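PDB 6IBU: Crh-like protein 5 from Neosartorya fumigata, which cleaves chitin and transfers the released chains to beta-1,6-glucan or to other chitin chains, cross-linking the fungal cell wall through its GH16 domain. Local coordinates for residues D33-T38 against M179-G184; G40-G45 against A49-A54. All blocks are in the same frame, centred on the assembly; numbering follows the deposited sequence.

Contact 1. Residues D33-T38 against M179-G184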
ATOM      1  N   ASP A  33      -9.478  10.300 -11.088  1.00 37.79           N
ATOM      2  CA  ASP A  33     -10.632   9.696 -11.795  1.00 38.02           C
ATOM      3  C   ASP A  33     -10.944   8.282 -11.303  1.00 34.67           C
ATOM      4  O   ASP A  33     -12.100   8.035 -10.982  1.00 36.57           O
ATOM      5  CB  ASP A  33     -10.382   9.688 -13.299  1.00 39.90           C
ATOM      6  CG  ASP A  33     -10.743  11.025 -13.925  1.00 44.62           C
ATOM      7  OD1 ASP A  33     -11.325  11.885 -13.198  1.00 42.28           O
ATOM      8  OD2 ASP A  33     -10.442  11.206 -15.127  1.00 47.52           O
ATOM      9  N   GLN A  34      -9.967   7.383 -11.271  1.00 31.57           N
ATOM     10  CA  GLN A  34     -10.226   5.947 -10.981  1.00 29.16           C
ATOM     11  C   GLN A  34      -9.862   5.659  -9.524  1.00 27.17           C
ATOM     12  O   GLN A  34      -9.506   4.516  -9.227  1.00 25.17           O
ATOM     13  CB  GLN A  34      -9.499   5.108 -12.026  1.00 29.80           C
ATOM     14  CG  GLN A  34      -9.997   5.432 -13.429  1.00 31.71           C
ATOM     15  CD  GLN A  34      -9.421   4.562 -14.520  1.00 36.65           C
ATOM     16  OE1 GLN A  34      -8.766   5.053 -15.448  1.00 42.74           O
ATOM     17  NE2 GLN A  34      -9.672   3.260 -14.429  1.00 35.75           N
ATOM     18  N   TRP A  35      -9.920   6.688  -8.668  1.00 25.43           N
ATOM     19  CA  TRP A  35      -9.595   6.606  -7.220  1.00 26.32           C
ATOM     20  C   TRP A  35     -10.787   7.073  -6.382  1.00 28.33           C
ATOM     21  O   TRP A  35     -11.571   7.906  -6.866  1.00 30.33           O
ATOM     22  CB  TRP A  35      -8.365   7.452  -6.895  1.00 24.37           C
ATOM     23  CG  TRP A  35      -7.093   7.025  -7.555  1.00 22.89           C
ATOM     24  CD1 TRP A  35      -6.704   7.271  -8.836  1.00 22.53           C
ATOM     25  CD2 TRP A  35      -5.998   6.329  -6.933  1.00 21.82           C
ATOM     26  NE1 TRP A  35      -5.455   6.762  -9.058  1.00 22.43           N
ATOM     27  CE2 TRP A  35      -5.000   6.172  -7.913  1.00 21.90           C
ATOM     28  CE3 TRP A  35      -5.772   5.804  -5.659  1.00 21.53           C
ATOM     29  CZ2 TRP A  35      -3.806   5.507  -7.664  1.00 21.75           C
ATOM     30  CZ3 TRP A  35      -4.586   5.163  -5.401  1.00 21.26           C
ATOM     31  CH2 TRP A  35      -3.621   5.013  -6.395  1.00 22.05           C
ATOM     32  N   GLU A  36     -10.906   6.547  -5.171  1.00 31.26           N
ATOM     33  CA  GLU A  36     -11.917   6.949  -4.159  1.00 35.78           C
ATOM     34  C   GLU A  36     -11.127   7.620  -3.032  1.00 32.94           C
ATOM     35  O   GLU A  36     -10.115   7.012  -2.625  1.00 33.09           O
ATOM     36  CB  GLU A  36     -12.730   5.698  -3.786  1.00 41.40           C
ATOM     37  CG  GLU A  36     -13.351   5.682  -2.391  1.00 47.83           C
ATOM     38  CD  GLU A  36     -13.817   4.301  -1.898  1.00 54.88           C
ATOM     39  OE1 GLU A  36     -13.357   3.269  -2.469  1.00 56.27           O
ATOM     40  OE2 GLU A  36     -14.652   4.234  -0.939  1.00 56.02           O
ATOM     41  N   VAL A  37     -11.488   8.854  -2.667  1.00 31.46           N
ATOM     42  CA  VAL A  37     -10.911   9.534  -1.488  1.00 31.34           C
ATOM     43  C   VAL A  37     -11.700   9.014  -0.334  1.00 34.70           C
ATOM     44  O   VAL A  37     -12.838   9.341  -0.013  1.00 37.17           O
ATOM     45  CB  VAL A  37     -10.934  11.050  -1.458  1.00 29.99           C
ATOM     46  CG1 VAL A  37     -10.322  11.548  -0.146  1.00 28.55           C
ATOM     47  CG2 VAL A  37     -10.229  11.639  -2.664  1.00 28.97           C
ATOM     48  N   THR A  38     -11.041   8.119   0.238  1.00 35.58           N
ATOM     49  CA  THR A  38     -11.819   7.220   1.043  1.00 36.73           C
ATOM     50  C   THR A  38     -11.738   7.657   2.504  1.00 34.57           C
ATOM     51  O   THR A  38     -12.480   7.142   3.277  1.00 32.75           O
ATOM     52  CB  THR A  38     -11.283   5.871   0.669  1.00 41.11           C
ATOM     53  OG1 THR A  38     -11.981   4.898   1.432  1.00 44.22           O
ATOM     54  CG2 THR A  38      -9.800   5.810   0.936  1.00 46.49           C
ATOM     55  N   MET A 179      -5.656  -7.346  -5.835  1.00 17.06           N
ATOM     56  CA  MET A 179      -5.370  -6.321  -4.821  1.00 18.53           C
ATOM     57  C   MET A 179      -5.622  -4.941  -5.394  1.00 18.60           C
ATOM     58  O   MET A 179      -5.455  -4.751  -6.581  1.00 17.43           O
ATOM     59  CB  MET A 179      -3.923  -6.425  -4.338  1.00 18.76           C
ATOM     60  CG  MET A 179      -3.735  -7.602  -3.422  1.00 19.77           C
ATOM     61  SD  MET A 179      -2.183  -7.608  -2.536  1.00 19.80           S
ATOM     62  CE  MET A 179      -1.018  -7.803  -3.876  1.00 19.24           C
ATOM     63  N   ARG A 180      -5.989  -4.014  -4.522  1.00 19.33           N
ATOM     64  CA  ARG A 180      -6.101  -2.600  -4.910  1.00 20.74           C
ATOM     65  C   ARG A 180      -4.949  -1.845  -4.253  1.00 19.58           C
ATOM     66  O   ARG A 180      -4.281  -2.389  -3.373  1.00 17.72           O
ATOM     67  CB  ARG A 180      -7.505  -2.098  -4.600  1.00 24.37           C
ATOM     68  CG  ARG A 180      -7.825  -1.925  -3.131  1.00 28.04           C
ATOM     69  CD  ARG A 180      -8.749  -0.746  -3.007  1.00 34.42           C
ATOM     70  NE  ARG A 180     -10.095  -1.195  -2.716  1.00 42.06           N
ATOM     71  CZ  ARG A 180     -11.219  -0.695  -3.223  1.00 43.72           C
ATOM     72  NH1 ARG A 180     -11.212   0.321  -4.074  1.00 40.91           N
ATOM     73  NH2 ARG A 180     -12.368  -1.232  -2.858  1.00 45.43           N
ATOM     74  N   LEU A 181      -4.648  -0.665  -4.771  1.00 18.95           N
ATOM     75  CA  LEU A 181      -3.561   0.177  -4.240  1.00 18.98           C
ATOM     76  C   LEU A 181      -4.186   1.225  -3.318  1.00 19.16           C
ATOM     77  O   LEU A 181      -5.120   1.902  -3.738  1.00 17.74           O
ATOM     78  CB  LEU A 181      -2.825   0.771  -5.441  1.00 18.78           C
ATOM     79  CG  LEU A 181      -1.706   1.756  -5.141  1.00 18.94           C
ATOM     80  CD1 LEU A 181      -0.598   1.119  -4.309  1.00 18.38           C
ATOM     81  CD2 LEU A 181      -1.165   2.299  -6.456  1.00 19.50           C
ATOM     82  N   ARG A 182      -3.705   1.315  -2.082  1.00 20.80           N
ATOM     83  CA  ARG A 182      -4.141   2.337  -1.095  1.00 22.66           C
ATOM     84  C   ARG A 182      -2.939   3.246  -0.833  1.00 21.51           C
ATOM     85  O   ARG A 182      -1.827   2.736  -0.611  1.00 21.51           O
ATOM     86  CB  ARG A 182      -4.662   1.678   0.186  1.00 27.16           C
ATOM     87  CG  ARG A 182      -5.417   0.377  -0.082  1.00 35.58           C
ATOM     88  CD  ARG A 182      -6.388  -0.122   0.985  1.00 42.41           C
ATOM     89  NE  ARG A 182      -7.102   0.980   1.620  1.00 49.59           N
ATOM     90  CZ  ARG A 182      -7.600   0.957   2.849  1.00 54.95           C
ATOM     91  NH1 ARG A 182      -7.477  -0.126   3.600  1.00 58.25           N
ATOM     92  NH2 ARG A 182      -8.212   2.027   3.325  1.00 56.71           N
ATOM     93  N   LEU A 183      -3.113   4.553  -0.913  1.00 19.15           N
ATOM     94  CA  LEU A 183      -2.046   5.501  -0.528  1.00 18.48           C
ATOM     95  C   LEU A 183      -2.578   6.326   0.629  1.00 18.64           C
ATOM     96  O   LEU A 183      -3.727   6.776   0.551  1.00 18.42           O
ATOM     97  CB  LEU A 183      -1.701   6.391  -1.713  1.00 18.55           C
ATOM     98  CG  LEU A 183      -1.152   5.658  -2.923  1.00 17.93           C
ATOM     99  CD1 LEU A 183      -1.118   6.578  -4.126  1.00 17.66           C
ATOM    100  CD2 LEU A 183       0.231   5.112  -2.610  1.00 18.54           C
ATOM    101  N   GLY A 184      -1.743   6.579   1.627  1.00 18.26           N
ATOM    102  CA  GLY A 184      -2.191   7.421   2.743  1.00 18.61           C
ATOM    103  C   GLY A 184      -1.115   7.715   3.752  1.00 17.92           C
ATOM    104  O   GLY A 184      -0.097   7.015   3.809  1.00 18.84           O
TER
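The six-membered end of the Trp35 indole reaches two leucines of 179-184, and this apolar packing makes up most of the contact. CH2 of Trp35 lies 3.7 Å from CD2 of Leu181, which meets the ring at its edge, close to the ring plane. The same CH2 of Trp35 is 3.7 Å from CD1 of Leu183, which approaches obliquely. The indole gets there because its CG stands anti to the carbonyl carbon (chi1 -63°), sending the long ring across a gap of 9.3 Å between the strand axes. A long, flat side chain suits this place, because strand 61-64 lies between the two strands and takes the backbone hydrogen bonds of 35-38. Leu181 and Leu183, two residues apart, present the methyls of their branched side chains on the same side of their strand, where Val219 and Val216 of strand 212-223 also pack.

The polar contribution is electrostatic. Glu36 OE1 and Arg180 NH1 form a long salt bridge of 4.0 Å; carboxylate and guanidinium planes are 64° apart, and OE1 sits far off the guanidinium plane, so charge alone holds the pair. Arg180 NH1 instead hydrogen-bonds the backbone oxygen of Thr64, while the indole NE1 of Trp35 bonds Tyr22 OH.

The chemistry is therefore divided: hydrophobic contact joins the second-neighbour strands in the interior of the GH16 beta-sandwich, while attraction between opposite charges, probably weak, joins them on the face that carries chitin-binding Arg182.

Contact 2. Residues G40-G45 against A49-A54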
ATOM      1  N   GLY A  40     -10.578  11.615   4.729  1.00 34.27           N
ATOM      2  CA  GLY A  40     -10.018  12.971   4.633  1.00 31.90           C
ATOM      3  C   GLY A  40     -10.200  13.574   3.251  1.00 32.18           C
ATOM      4  O   GLY A  40     -11.100  13.165   2.522  1.00 31.77           O
ATOM      5  N   LYS A  41      -9.380  14.564   2.938  1.00 33.15           N
ATOM      6  CA  LYS A  41      -9.397  15.336   1.673  1.00 37.18           C
ATOM      7  C   LYS A  41      -7.979  15.255   1.109  1.00 33.06           C
ATOM      8  O   LYS A  41      -7.017  15.328   1.890  1.00 34.48           O
ATOM      9  CB  LYS A  41      -9.863  16.776   1.939  1.00 41.83           C
ATOM     10  CG  LYS A  41      -9.861  17.716   0.732  1.00 48.63           C
ATOM     11  CD  LYS A  41     -10.913  17.389  -0.343  1.00 54.51           C
ATOM     12  CE  LYS A  41     -10.547  17.846  -1.746  1.00 57.99           C
ATOM     13  NZ  LYS A  41     -10.428  19.322  -1.852  1.00 60.36           N
ATOM     14  N   VAL A  42      -7.840  15.044  -0.183  1.00 28.45           N
ATOM     15  CA  VAL A  42      -6.499  14.853  -0.786  1.00 27.89           C
ATOM     16  C   VAL A  42      -6.364  15.867  -1.906  1.00 27.52           C
ATOM     17  O   VAL A  42      -6.807  15.632  -3.020  1.00 25.69           O
ATOM     18  CB  VAL A  42      -6.298  13.398  -1.237  1.00 28.07           C
ATOM     19  CG1 VAL A  42      -5.016  13.229  -2.035  1.00 28.53           C
ATOM     20  CG2 VAL A  42      -6.307  12.464  -0.028  1.00 26.81           C
ATOM     21  N   PRO A  43      -5.778  17.044  -1.604  1.00 27.76           N
ATOM     22  CA  PRO A  43      -5.532  18.066  -2.607  1.00 28.28           C
ATOM     23  C   PRO A  43      -4.479  17.564  -3.593  1.00 29.65           C
ATOM     24  O   PRO A  43      -3.689  16.726  -3.227  1.00 28.93           O
ATOM     25  CB  PRO A  43      -4.995  19.285  -1.833  1.00 26.55           C
ATOM     26  CG  PRO A  43      -5.244  18.973  -0.379  1.00 27.98           C
ATOM     27  CD  PRO A  43      -5.324  17.465  -0.272  1.00 27.53           C
ATOM     28  N   VAL A  44      -4.494  18.104  -4.806  1.00 32.31           N
ATOM     29  CA  VAL A  44      -3.538  17.719  -5.871  1.00 36.83           C
ATOM     30  C   VAL A  44      -2.801  18.983  -6.312  1.00 39.15           C
ATOM     31  O   VAL A  44      -3.279  19.669  -7.205  1.00 38.82           O
ATOM     32  CB  VAL A  44      -4.250  16.986  -7.022  1.00 40.21           C
ATOM     33  CG1 VAL A  44      -3.228  16.425  -7.980  1.00 44.50           C
ATOM     34  CG2 VAL A  44      -5.153  15.872  -6.519  1.00 40.94           C
ATOM     35  N   GLY A  45      -1.693  19.307  -5.646  1.00 44.66           N
ATOM     36  CA  GLY A  45      -0.903  20.504  -5.962  1.00 44.28           C
ATOM     37  C   GLY A  45       0.112  20.223  -7.064  1.00 46.00           C
ATOM     38  O   GLY A  45       0.018  19.239  -7.798  1.00 38.20           O
ATOM     39  N   ALA A  49      -0.514  14.543  -5.358  1.00 24.87           N
ATOM     40  CA  ALA A  49      -1.511  14.275  -4.299  1.00 24.84           C
ATOM     41  C   ALA A  49      -0.828  14.504  -2.953  1.00 24.05           C
ATOM     42  O   ALA A  49       0.334  14.094  -2.790  1.00 24.09           O
ATOM     43  CB  ALA A  49      -2.062  12.874  -4.432  1.00 26.21           C
ATOM     44  N   GLU A  50      -1.500  15.220  -2.061  1.00 25.68           N
ATOM     45  CA  GLU A  50      -0.961  15.641  -0.748  1.00 25.86           C
ATOM     46  C   GLU A  50      -1.739  14.912   0.328  1.00 23.47           C
ATOM     47  O   GLU A  50      -2.961  14.943   0.303  1.00 26.32           O
ATOM     48  CB  GLU A  50      -1.092  17.144  -0.574  1.00 28.74           C
ATOM     49  CG  GLU A  50      -0.447  17.913  -1.707  1.00 32.13           C
ATOM     50  CD  GLU A  50      -0.494  19.424  -1.542  1.00 36.01           C
ATOM     51  OE1 GLU A  50      -0.761  19.899  -0.407  1.00 32.87           O
ATOM     52  OE2 GLU A  50      -0.253  20.118  -2.555  1.00 44.49           O
ATOM     53  N   PHE A  51      -1.044  14.233   1.213  1.00 21.20           N
ATOM     54  CA  PHE A  51      -1.666  13.505   2.331  1.00 19.60           C
ATOM     55  C   PHE A  51      -1.178  14.181   3.605  1.00 21.75           C
ATOM     56  O   PHE A  51      -0.029  13.942   4.036  1.00 23.15           O
ATOM     57  CB  PHE A  51      -1.289  12.032   2.224  1.00 19.05           C
ATOM     58  CG  PHE A  51      -1.685  11.377   0.931  1.00 17.29           C
ATOM     59  CD1 PHE A  51      -0.903  11.513  -0.204  1.00 16.55           C
ATOM     60  CD2 PHE A  51      -2.830  10.595   0.870  1.00 16.86           C
ATOM     61  CE1 PHE A  51      -1.257  10.875  -1.378  1.00 16.51           C
ATOM     62  CE2 PHE A  51      -3.165   9.934  -0.296  1.00 17.28           C
ATOM     63  CZ  PHE A  51      -2.374  10.074  -1.421  1.00 16.98           C
ATOM     64  N   THR A  52      -1.985  15.080   4.150  1.00 22.40           N
ATOM     65  CA  THR A  52      -1.565  15.924   5.291  1.00 22.54           C
ATOM     66  C   THR A  52      -2.144  15.366   6.582  1.00 21.15           C
ATOM     67  O   THR A  52      -3.340  15.161   6.649  1.00 22.36           O
ATOM     68  CB  THR A  52      -1.970  17.382   5.097  1.00 21.50           C
ATOM     69  OG1 THR A  52      -1.200  17.746   3.959  1.00 21.91           O
ATOM     70  CG2 THR A  52      -1.665  18.224   6.312  1.00 22.32           C
ATOM     71  N   VAL A  53      -1.294  15.132   7.565  1.00 22.93           N
ATOM     72  CA  VAL A  53      -1.728  14.927   8.973  1.00 26.34           C
ATOM     73  C   VAL A  53      -1.577  16.275   9.700  1.00 28.46           C
ATOM     74  O   VAL A  53      -0.422  16.709   9.891  1.00 29.93           O
ATOM     75  CB  VAL A  53      -0.885  13.805   9.584  1.00 26.45           C
ATOM     76  CG1 VAL A  53      -1.172  13.636  11.057  1.00 29.10           C
ATOM     77  CG2 VAL A  53      -1.112  12.503   8.829  1.00 29.21           C
ATOM     78  N   ALA A  54      -2.680  16.971   9.989  1.00 30.34           N
ATOM     79  CA  ALA A  54      -2.642  18.305  10.643  1.00 34.69           C
ATOM     80  C   ALA A  54      -3.210  18.220  12.059  1.00 36.53           C
ATOM     81  O   ALA A  54      -2.730  18.979  12.911  1.00 42.46           O
ATOM     82  CB  ALA A  54      -3.382  19.341   9.833  1.00 36.06           C
TER
HETATM   83  O   HOH W   1      -4.267  15.657   2.377  1.00 25.81           O
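Val42 touches strand 49-53 with both its methyls, its branching letting one residue serve several partners. Val42 CB lies 4.0 Å and CG1 3.6 Å from Glu50 O. CG1, anti to the backbone N (chi1 172°), goes over the Phe51 ring: it stands 4.3 Å from the ring centroid and 17° off the normal, a CH-pi contact displaced toward the rim. Val42 CG1 also touches CB of Ala49 at 3.8 Å, where a small methyl fits the close approach of the chains. The second tip, Val42 CG2, meets CE2 of Phe51 at 4.0 Å. Ile62 of strand 61-64 packs on both Val42 and Phe51.

Glu50 N donates to Pro43 O over 2.9 Å, with an N-H...O angle of 150°; proline, lacking an N-H, still supplies the acceptor. The CA of Ala49 adds a C-H...O contact to the same oxygen. The extended Glu50 chain brings its OE2 to 3.5 Å from Gly45 CA, where the absence of a side chain lets the carboxylate approach. Farther along, the chains diverge and a water bridges them, donating to Lys41 O and Glu50 O and accepting from Thr52 N.

Val44 and Ala49 form an antiparallel non-hydrogen-bonded pair with their CA atoms 4.3 Å apart. The arrangement is that of a short beta hairpin, whose strand 48-53 pairs on its other edge with strand 212-223 in one sheet of the GH16 beta-sandwich.

Overall arrangement
Contact 2 is nested within the chain loop closed by contact 1, and their centres lie 13 Å apart. Strands 35-39 and 44-45 follow each other in sequence but belong to opposing sheets of the sandwich, and the two contacts touch where Phe51 packs against strand 179-187: Phe51 CE2 lies 3.3 Å from Leu183 O. Separately, Val37 packs on Val42. Strand 179-187 supplies part of the chitin-binding site through Arg182, which forms salt bridges with Asp63 and Glu92, and through Trp186. The side chain of Phe51 is about 8 Å from the side chains of Arg182 and Trp186, and that of Arg180 about 9 Å from the side chain of Glu98, the probable nucleophile.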